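Local coordinates for DUF5012 domain-containing protein (Bacteroides thetaiotaomicron, PDB 5FQ8) that is of unknown function but is a lipoprotein, probably at the cell surface, that pairs an Ig-like domain with a C-terminal beta domain within a multi-protein complex, at residues D150-K156 with E169-W175; I133-L137 with K195-A199; S50-G55 with N66-Y72. One frame throughout, in Å; residues are numbered along the deposited sequence.

Interaction 1: residues D150-K156 with E169-W175; sequences DYAMVGK and ESYVAGW
Val154 and Tyr171 face each other near one end of an antiparallel beta hairpin, strands 154-159 and 165-171, in the C-terminal domain. They form a hydrogen-bonded pair, but an uneven one: Tyr171 N reaches Val154 O at 3.0 Å with the donor lifted 36° out of the carbonyl plane, while the return bond from Val154 N to Tyr171 O is weak. Lys156 and Glu169 repeat the pattern, with Lys156 N giving to Glu169 O at 3.0 Å and only a weak bond coming back from Glu169 N. Between them Gly155 sits opposite Ser170 in a non-hydrogen-bonded pair whose CA atoms are 4.0 Å apart, at backbone angles that by themselves call for glycine. The hydroxyl of the buried Ser170 is satisfied beyond the hairpin by Met179 N, and Ser178 OG bonds to Ser170 O. Met153 N and its carbonyl turn to the loop at Asp135 and Phe136 instead. On the same side as Ser170, the extended first part of Met153 lays CB against Val172 CG2 at 3.6 Å, and its bent end brings CE to Ser170 CB. Trp175 NE1 makes a weak hydrogen bond to the backbone of another protein chain. Beyond the strand ends, Tyr151 and Trp175 make a T-shaped pair, planes at 81°, with Tyr151 CE2 placed 3.8 Å above the centre of the indole face.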
# COMPACT_ATOMS: atom_id res chain seq x y z
N ASP G 150 48.51 -26.63 20.70
CA ASP G 150 48.45 -27.12 22.07
C ASP G 150 47.79 -28.48 22.12
O ASP G 150 48.18 -29.34 22.92
CB ASP G 150 47.70 -26.13 22.96
CG ASP G 150 48.54 -24.95 23.33
OD1 ASP G 150 49.77 -25.11 23.39
OD2 ASP G 150 47.98 -23.86 23.54
N TYR G 151 46.82 -28.71 21.25
CA TYR G 151 46.16 -30.01 21.18
C TYR G 151 46.79 -30.92 20.14
O TYR G 151 46.09 -31.61 19.39
CB TYR G 151 44.68 -29.81 20.92
CG TYR G 151 44.01 -28.94 21.96
CD1 TYR G 151 44.07 -27.56 21.88
CD2 TYR G 151 43.35 -29.51 23.04
CE1 TYR G 151 43.48 -26.76 22.83
CE2 TYR G 151 42.75 -28.72 23.99
CZ TYR G 151 42.82 -27.34 23.88
OH TYR G 151 42.22 -26.54 24.83
N ALA G 152 48.12 -30.92 20.07
CA ALA G 152 48.89 -31.89 19.32
C ALA G 152 49.72 -32.70 20.30
O ALA G 152 50.17 -32.17 21.32
CB ALA G 152 49.80 -31.21 18.30
N MET G 153 49.91 -33.99 20.01
CA MET G 153 50.54 -34.89 20.96
C MET G 153 52.02 -35.02 20.64
O MET G 153 52.44 -35.89 19.87
CB MET G 153 49.85 -36.25 20.95
CG MET G 153 50.36 -37.19 22.01
SD MET G 153 49.38 -38.69 22.08
CE MET G 153 50.70 -39.87 21.95
N VAL G 154 52.84 -34.16 21.24
CA VAL G 154 54.27 -34.17 21.00
C VAL G 154 54.89 -35.36 21.72
O VAL G 154 54.22 -36.03 22.51
CB VAL G 154 54.92 -32.85 21.46
CG1 VAL G 154 54.25 -31.68 20.78
CG2 VAL G 154 54.82 -32.71 22.96
N GLY G 155 56.15 -35.64 21.44
CA GLY G 155 56.85 -36.71 22.14
C GLY G 155 58.08 -37.14 21.36
O GLY G 155 58.44 -36.54 20.36
N LYS G 156 58.72 -38.19 21.88
CA LYS G 156 59.89 -38.78 21.25
C LYS G 156 59.68 -40.28 21.06
O LYS G 156 58.87 -40.91 21.75
CB LYS G 156 61.16 -38.54 22.08
CG LYS G 156 61.28 -37.14 22.65
CD LYS G 156 62.70 -36.82 23.09
CE LYS G 156 62.72 -35.59 23.99
NZ LYS G 156 63.88 -34.69 23.74
N GLU G 169 58.29 -40.66 25.03
CA GLU G 169 57.60 -39.63 25.78
C GLU G 169 56.45 -39.12 24.91
O GLU G 169 56.51 -39.21 23.68
CB GLU G 169 58.57 -38.51 26.16
CG GLU G 169 57.96 -37.18 26.59
CD GLU G 169 57.52 -37.16 28.05
OE1 GLU G 169 57.01 -38.20 28.53
OE2 GLU G 169 57.69 -36.11 28.70
N SER G 170 55.40 -38.63 25.56
CA SER G 170 54.28 -38.02 24.85
C SER G 170 53.54 -37.09 25.79
O SER G 170 53.41 -37.37 26.98
CB SER G 170 53.32 -39.06 24.29
OG SER G 170 52.28 -39.29 25.23
N TYR G 171 53.04 -35.99 25.24
CA TYR G 171 52.40 -34.97 26.06
C TYR G 171 51.49 -34.10 25.20
O TYR G 171 51.91 -33.61 24.15
CB TYR G 171 53.46 -34.10 26.75
CG TYR G 171 52.88 -33.12 27.73
CD1 TYR G 171 52.42 -33.54 28.96
CD2 TYR G 171 52.81 -31.77 27.42
CE1 TYR G 171 51.89 -32.65 29.86
CE2 TYR G 171 52.29 -30.87 28.32
CZ TYR G 171 51.83 -31.32 29.54
OH TYR G 171 51.30 -30.43 30.45
N VAL G 172 50.26 -33.90 25.66
CA VAL G 172 49.30 -32.99 25.04
C VAL G 172 49.08 -31.83 26.00
O VAL G 172 48.49 -32.01 27.07
CB VAL G 172 47.97 -33.67 24.71
CG1 VAL G 172 46.98 -32.65 24.20
CG2 VAL G 172 48.17 -34.76 23.71
N ALA G 173 49.54 -30.65 25.62
CA ALA G 173 49.33 -29.48 26.46
C ALA G 173 47.87 -29.06 26.40
O ALA G 173 47.25 -29.07 25.33
CB ALA G 173 50.24 -28.34 26.02
N GLY G 174 47.32 -28.71 27.55
CA GLY G 174 45.96 -28.21 27.61
C GLY G 174 44.92 -29.24 27.99
O GLY G 174 43.76 -28.87 28.19
N TRP G 175 45.30 -30.50 28.10
CA TRP G 175 44.38 -31.52 28.57
C TRP G 175 44.94 -32.37 29.69
O TRP G 175 44.17 -33.07 30.35
CB TRP G 175 43.95 -32.44 27.41
CG TRP G 175 42.63 -32.05 26.81
CD1 TRP G 175 41.64 -31.33 27.40
CD2 TRP G 175 42.17 -32.36 25.49
NE1 TRP G 175 40.58 -31.18 26.54
CE2 TRP G 175 40.89 -31.80 25.36
CE3 TRP G 175 42.71 -33.06 24.41
CZ2 TRP G 175 40.14 -31.91 24.19
CZ3 TRP G 175 41.97 -33.17 23.25
CH2 TRP G 175 40.70 -32.60 23.15

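Interaction 2: residues I133-L137 with K195-A199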
# COMPACT_ATOMS: atom_id res chain seq x y z
N ILE G 133 58.59 -36.05 17.25
CA ILE G 133 57.34 -36.10 16.51
C ILE G 133 56.44 -34.99 17.02
O ILE G 133 56.25 -34.85 18.23
CB ILE G 133 56.66 -37.47 16.64
CG1 ILE G 133 55.24 -37.43 16.08
CG2 ILE G 133 56.64 -37.93 18.08
CD1 ILE G 133 55.17 -37.60 14.59
N SER G 134 55.90 -34.20 16.10
CA SER G 134 55.11 -33.04 16.49
C SER G 134 53.68 -33.39 16.84
O SER G 134 53.02 -32.61 17.54
CB SER G 134 55.12 -32.00 15.39
OG SER G 134 54.56 -32.55 14.21
N ASP G 135 53.17 -34.53 16.36
CA ASP G 135 51.79 -34.90 16.66
C ASP G 135 51.63 -36.40 16.39
O ASP G 135 51.55 -36.82 15.23
CB ASP G 135 50.81 -34.08 15.82
CG ASP G 135 49.40 -34.12 16.38
OD1 ASP G 135 49.15 -34.90 17.31
OD2 ASP G 135 48.55 -33.35 15.87
N PHE G 136 51.59 -37.19 17.46
CA PHE G 136 51.29 -38.61 17.31
C PHE G 136 49.89 -38.86 16.78
O PHE G 136 49.60 -39.98 16.37
CB PHE G 136 51.42 -39.33 18.65
CG PHE G 136 52.75 -39.97 18.87
CD1 PHE G 136 53.20 -40.96 18.03
CD2 PHE G 136 53.54 -39.59 19.94
CE1 PHE G 136 54.42 -41.56 18.24
CE2 PHE G 136 54.75 -40.19 20.16
CZ PHE G 136 55.20 -41.17 19.31
N LEU G 137 49.01 -37.86 16.82
CA LEU G 137 47.62 -38.04 16.42
C LEU G 137 47.36 -37.62 14.99
O LEU G 137 46.20 -37.55 14.58
CB LEU G 137 46.69 -37.28 17.36
CG LEU G 137 46.79 -37.50 18.86
CD1 LEU G 137 45.76 -36.64 19.58
CD2 LEU G 137 46.60 -38.96 19.22
N LYS G 195 53.61 -46.63 10.23
CA LYS G 195 52.29 -46.92 10.76
C LYS G 195 52.32 -46.82 12.28
O LYS G 195 53.33 -47.15 12.91
CB LYS G 195 51.84 -48.33 10.37
CG LYS G 195 52.75 -49.44 10.89
CD LYS G 195 52.03 -50.72 11.29
CE LYS G 195 51.48 -51.49 10.11
NZ LYS G 195 50.09 -51.09 9.80
N TRP G 196 51.22 -46.36 12.86
CA TRP G 196 51.03 -46.54 14.28
C TRP G 196 49.55 -46.40 14.60
O TRP G 196 48.81 -45.72 13.88
CB TRP G 196 51.87 -45.56 15.12
CG TRP G 196 51.54 -44.09 14.98
CD1 TRP G 196 50.46 -43.43 15.50
CD2 TRP G 196 52.33 -43.09 14.33
NE1 TRP G 196 50.52 -42.10 15.18
CE2 TRP G 196 51.66 -41.87 14.46
CE3 TRP G 196 53.54 -43.12 13.63
CZ2 TRP G 196 52.15 -40.68 13.93
CZ3 TRP G 196 54.02 -41.95 13.09
CH2 TRP G 196 53.33 -40.74 13.24
N THR G 197 49.13 -47.10 15.64
CA THR G 197 47.85 -46.88 16.28
C THR G 197 48.14 -46.49 17.72
O THR G 197 48.97 -47.14 18.37
CB THR G 197 46.95 -48.11 16.23
OG1 THR G 197 47.60 -49.19 16.90
CG2 THR G 197 46.67 -48.50 14.79
N VAL G 198 47.49 -45.44 18.19
CA VAL G 198 47.73 -44.91 19.52
C VAL G 198 46.40 -44.77 20.23
O VAL G 198 45.39 -44.42 19.61
CB VAL G 198 48.49 -43.56 19.45
CG1 VAL G 198 47.71 -42.55 18.63
CG2 VAL G 198 48.79 -43.04 20.84
N ALA G 199 46.38 -45.09 21.52
CA ALA G 199 45.18 -45.07 22.34
C ALA G 199 45.23 -43.89 23.31
O ALA G 199 46.24 -43.68 23.99
CB ALA G 199 45.02 -46.38 23.10
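Trp196 and Phe136, with Val198 beside them, make up most of this buried contact between strand 193-200 and the loop that follows strand 130-133. Trp196 sends its indole from the strand with CG between its own backbone N and carbonyl carbon (chi1 65°), which carries the ring across to the loop backbone. There NE1 donates to Phe136 O at 2.6 Å; the bond is bent, 143° at the hydrogen, and the acceptor is tilted out of the indole plane. The Phe136 ring stands nearly upright on the same indole, planes at 82°, and presents an edge: CD1 lies 4.0 Å above the indole plane, toward its rim. Ile133 meets the far end of the indole through CD1, 3.9 Å from Trp196 CH2. Further along the strand, Val198 CG1 packs on Leu137 CD2 at 3.8 Å and also lies near Phe136 O. The loop has its own brace in an Asx turn, where Asp135 OD1 accepts from Leu137 N. Met182 packs on both aromatic side chains and Ile121 on Trp196. One residue, Phe136, thus offers the indole both an aromatic edge and a carbonyl acceptor, and the N-H of the buried Trp196 is satisfied by that carbonyl among largely apolar side chains.

Interaction 3: residues S50-G55 with N66-Y72; sequences SVQIKG and NLVYAAY
Strands 52-54 and 66-72 run antiparallel at 157°, their axes approaching to 4.6 Å, with Gln52 opposite Ala70 and Lys54 opposite Val68 as hydrogen-bonded pairs and Ile53 opposite Tyr69 between them. Both pairs are bonded in each direction: Gln52 N gives to Ala70 O at 2.7 Å, nearly in line with the carbonyl, and Lys54 N and Val68 N exchange bonds of 2.8 Å with Val68 O and Lys54 O. The sheet separates two sets of side chains. On one, Ile53 lies alongside Tyr69 and points the same way; its extended chain (chi2 173°) carries CD1 to Tyr69 CE2 at 3.5 Å, while CG2 sits over one face of the ring near its rim. Val51 CG1 comes to the edge of that ring, and Val51 CG2 touches Ala71 CB at 4.1 Å. Beyond the pair, the Tyr69 hydroxyl is hydrogen-bonded to Glu35, its ring stacks with Phe81, and Tyr38 lies against Val51 and Ile53. On the Gln52 and Lys54 side, Gln52 stretches across to Tyr72, where OE1 approaches the ring edge at CE2, with amide and ring planes 46° apart. At the other end, Leu67 CD2 rests on the backbone of Gly55, 3.7 Å from Gly55 O. With 52-54 as an outermost strand of a four-stranded sheet and Tyr69 turned toward strand 38-42 of a second sheet, the arrangement is that of an edge hairpin in an Ig-like beta sandwich.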
# COMPACT_ATOMS: atom_id res chain seq x y z
N SER G 50 61.78 -3.18 7.47
CA SER G 50 61.59 -2.83 8.87
C SER G 50 61.26 -4.02 9.74
O SER G 50 61.17 -3.87 10.96
CB SER G 50 60.49 -1.78 9.02
OG SER G 50 60.91 -0.54 8.48
N VAL G 51 61.05 -5.19 9.16
CA VAL G 51 60.63 -6.34 9.93
C VAL G 51 61.75 -6.74 10.86
O VAL G 51 62.92 -6.80 10.47
CB VAL G 51 60.24 -7.50 9.00
CG1 VAL G 51 59.89 -8.74 9.80
CG2 VAL G 51 59.09 -7.11 8.08
N GLN G 52 61.41 -6.99 12.11
CA GLN G 52 62.35 -7.52 13.08
C GLN G 52 62.15 -9.02 13.18
O GLN G 52 61.04 -9.53 13.00
CB GLN G 52 62.17 -6.86 14.45
CG GLN G 52 62.33 -5.33 14.44
CD GLN G 52 61.84 -4.65 15.71
OE1 GLN G 52 61.56 -5.31 16.72
NE2 GLN G 52 61.73 -3.32 15.67
N ILE G 53 63.24 -9.74 13.45
CA ILE G 53 63.20 -11.19 13.60
C ILE G 53 63.88 -11.58 14.90
O ILE G 53 65.08 -11.33 15.07
CB ILE G 53 63.87 -11.91 12.43
CG1 ILE G 53 63.30 -11.43 11.11
CG2 ILE G 53 63.63 -13.39 12.54
CD1 ILE G 53 64.05 -11.97 9.94
N LYS G 54 63.13 -12.22 15.80
CA LYS G 54 63.68 -12.71 17.06
C LYS G 54 63.88 -14.22 16.98
O LYS G 54 62.96 -14.95 16.59
CB LYS G 54 62.77 -12.34 18.23
CG LYS G 54 62.83 -10.85 18.61
CD LYS G 54 61.71 -10.43 19.58
CE LYS G 54 61.81 -8.95 19.95
NZ LYS G 54 63.09 -8.63 20.63
N GLY G 55 65.08 -14.66 17.32
CA GLY G 55 65.46 -16.06 17.25
C GLY G 55 66.65 -16.27 16.34
O GLY G 55 67.04 -15.40 15.57
N ASN G 66 62.82 -21.54 16.82
CA ASN G 66 61.68 -20.70 16.47
C ASN G 66 62.15 -19.29 16.13
O ASN G 66 62.92 -18.69 16.88
CB ASN G 66 60.67 -20.63 17.62
CG ASN G 66 59.97 -21.94 17.85
OD1 ASN G 66 58.90 -22.18 17.31
ND2 ASN G 66 60.58 -22.80 18.65
N LEU G 67 61.68 -18.77 15.00
CA LEU G 67 61.94 -17.41 14.57
C LEU G 67 60.63 -16.64 14.55
O LEU G 67 59.64 -17.14 14.03
CB LEU G 67 62.58 -17.38 13.19
CG LEU G 67 63.86 -18.17 12.97
CD1 LEU G 67 63.85 -18.77 11.59
CD2 LEU G 67 65.05 -17.27 13.13
N VAL G 68 60.63 -15.45 15.13
CA VAL G 68 59.44 -14.61 15.20
C VAL G 68 59.66 -13.39 14.33
O VAL G 68 60.62 -12.64 14.53
CB VAL G 68 59.10 -14.22 16.64
CG1 VAL G 68 57.98 -13.21 16.66
CG2 VAL G 68 58.70 -15.44 17.41
N TYR G 69 58.78 -13.21 13.35
CA TYR G 69 58.83 -12.08 12.43
C TYR G 69 57.79 -11.06 12.84
O TYR G 69 56.64 -11.41 13.12
CB TYR G 69 58.56 -12.53 11.00
CG TYR G 69 59.54 -13.51 10.42
CD1 TYR G 69 59.46 -14.86 10.72
CD2 TYR G 69 60.52 -13.10 9.54
CE1 TYR G 69 60.34 -15.76 10.18
CE2 TYR G 69 61.40 -13.99 8.99
CZ TYR G 69 61.30 -15.32 9.32
OH TYR G 69 62.18 -16.21 8.77
N ALA G 70 58.17 -9.79 12.85
CA ALA G 70 57.23 -8.76 13.26
C ALA G 70 57.56 -7.43 12.58
O ALA G 70 58.72 -7.11 12.33
CB ALA G 70 57.22 -8.58 14.78
N ALA G 71 56.52 -6.67 12.31
CA ALA G 71 56.65 -5.33 11.79
C ALA G 71 55.76 -4.43 12.62
O ALA G 71 54.72 -4.86 13.11
CB ALA G 71 56.26 -5.25 10.32
N TYR G 72 56.17 -3.18 12.78
CA TYR G 72 55.54 -2.32 13.77
C TYR G 72 54.97 -1.06 13.14
O TYR G 72 55.50 -0.52 12.16
CB TYR G 72 56.53 -1.95 14.86
CG TYR G 72 56.89 -3.11 15.77
CD1 TYR G 72 56.05 -3.50 16.80
CD2 TYR G 72 58.08 -3.81 15.60
CE1 TYR G 72 56.37 -4.55 17.63
CE2 TYR G 72 58.40 -4.86 16.42
CZ TYR G 72 57.54 -5.22 17.43
OH TYR G 72 57.86 -6.27 18.27

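Along the chain, interaction 3 comes first and lies within the Ig-like domain, while interactions 1 and 2 belong to the C-terminal domain; there, segments 133-137 and 195-199 enclose in sequence the whole hairpin of interaction 1. Interactions 1 and 2 have centres about 10 Å apart and touch, for instance where Val154 CG1 packs on Ser134 O at 3.6 Å, and both contacts reach the same antiparallel sheet. Segment 133-137, the end of a strand and the loop after it, therefore bridges the hairpin and strand 193-200. The centre of interaction 3 is about 27 Å from that of interaction 1 and 32 Å from that of interaction 2, without contact, consistent with two separately packed domains.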